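Local atomic coordinates of CopN (Chlamydia pneumoniae, PDB entry 4NRH), a protein that probably acts as the gatekeeper of type III secretion, working with a bound chaperone to direct the secretion of translocator proteins. Residues 292-295 with 296-300. Residues are numbered along the deposited sequence; the frame is centred on the assembly and turned at random.
Sequences AMIA and NALDA
Two successive turns of the amphipathic alpha-helix 284-301, the last helix of the modelled chain, are joined by i to i+4 backbone bonds: A292 O accepts from N296 N at 2.8 Å, M293 O from A297 N, I294 O from L298 N, and A295 O from D299 N, this last longer at 3.3 Å. The branched apolar side chains line one face. I294 CG2 and L298 CD1 are 4.5 Å apart, a loose i, i+4 contact, and both residues pack on helix 259-272, I294 against F270 and L298 against L266. A297, buried like I294, needs little room: its methyl CB lies 3.3 Å from M293 O. Nearer the solvent, M293 and N296 lie alongside one another, with the thioether methyl CE 3.8 Å from the amide ND2. Bends at chi2 (-51°) and chi3 turn the end of the flexible methionine toward the amide, and it also touches P242. A292, with its small methyl, packs against I44 of the chaperone chain. Polar N296 and D299 suit the exposed side. In N296, chi1 at -71° sets CG beside its own backbone N, and chi2 near 0° turns OD1 to within 3.1 Å of A292 O, an approach of two acceptors without a hydrogen bond.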
loop_
_atom_site.group_PDB
_atom_site.type_symbol
_atom_site.label_atom_id
_atom_site.label_comp_id
_atom_site.label_asym_id
_atom_site.label_seq_id
_atom_site.Cartn_x
_atom_site.Cartn_y
_atom_site.Cartn_z
ATOM N N ALA A 292 -10.195 5.476 20.028
ATOM C CA ALA A 292 -10.911 5.505 21.298
ATOM C C ALA A 292 -9.957 5.509 22.490
ATOM O O ALA A 292 -10.135 6.277 23.435
ATOM C CB ALA A 292 -11.861 4.321 21.391
ATOM N N MET A 293 -8.947 4.646 22.439
ATOM C CA MET A 293 -8.018 4.491 23.554
ATOM C C MET A 293 -7.134 5.722 23.740
ATOM O O MET A 293 -6.807 6.091 24.868
ATOM C CB MET A 293 -7.149 3.247 23.356
ATOM C CG MET A 293 -7.923 1.938 23.397
ATOM S SD MET A 293 -8.982 1.785 24.850
ATOM C CE MET A 293 -10.608 1.941 24.114
ATOM N N ILE A 294 -6.747 6.354 22.636
ATOM C CA ILE A 294 -5.988 7.597 22.702
ATOM C C ILE A 294 -6.857 8.698 23.303
ATOM O O ILE A 294 -6.399 9.478 24.139
ATOM C CB ILE A 294 -5.474 8.034 21.315
ATOM C CG1 ILE A 294 -4.464 7.018 20.778
ATOM C CG2 ILE A 294 -4.829 9.410 21.386
ATOM C CD1 ILE A 294 -4.039 7.276 19.352
ATOM N N ALA A 295 -8.114 8.747 22.873
ATOM C CA ALA A 295 -9.086 9.684 23.426
ATOM C C ALA A 295 -9.272 9.453 24.922
ATOM O O ALA A 295 -9.359 10.402 25.702
ATOM C CB ALA A 295 -10.416 9.561 22.699
ATOM N N ASN A 296 -9.332 8.184 25.314
ATOM C CA ASN A 296 -9.460 7.818 26.719
ATOM C C ASN A 296 -8.212 8.191 27.511
ATOM O O ASN A 296 -8.304 8.638 28.655
ATOM C CB ASN A 296 -9.737 6.320 26.861
ATOM C CG ASN A 296 -11.133 5.941 26.409
ATOM O OD1 ASN A 296 -11.900 6.786 25.945
ATOM N ND2 ASN A 296 -11.473 4.665 26.547
ATOM N N ALA A 297 -7.050 7.999 26.897
ATOM C CA ALA A 297 -5.780 8.329 27.532
ATOM C C ALA A 297 -5.669 9.826 27.793
ATOM O O ALA A 297 -5.195 10.247 28.847
ATOM C CB ALA A 297 -4.617 7.853 26.672
ATOM N N LEU A 298 -6.117 10.624 26.829
ATOM C CA LEU A 298 -6.145 12.078 26.970
ATOM C C LEU A 298 -6.982 12.524 28.165
ATOM O O LEU A 298 -6.586 13.419 28.911
ATOM C CB LEU A 298 -6.683 12.724 25.692
ATOM C CG LEU A 298 -5.696 12.879 24.537
ATOM C CD1 LEU A 298 -6.435 13.179 23.245
ATOM C CD2 LEU A 298 -4.696 13.981 24.849
ATOM N N ASP A 299 -8.140 11.897 28.337
ATOM C CA ASP A 299 -9.041 12.227 29.435
ATOM C C ASP A 299 -8.436 11.867 30.789
ATOM O O ASP A 299 -8.504 12.651 31.736
ATOM C CB ASP A 299 -10.384 11.516 29.251
ATOM C CG ASP A 299 -11.148 12.019 28.040
ATOM O OD1 ASP A 299 -10.929 13.182 27.638
ATOM O OD2 ASP A 299 -11.966 11.252 27.491
ATOM N N ALA A 300 -7.852 10.675 30.873
ATOM C CA ALA A 300 -7.219 10.200 32.100
ATOM C C ALA A 300 -6.058 11.095 32.526
ATOM O O ALA A 300 -5.860 11.347 33.715
ATOM C CB ALA A 300 -6.743 8.765 31.925
#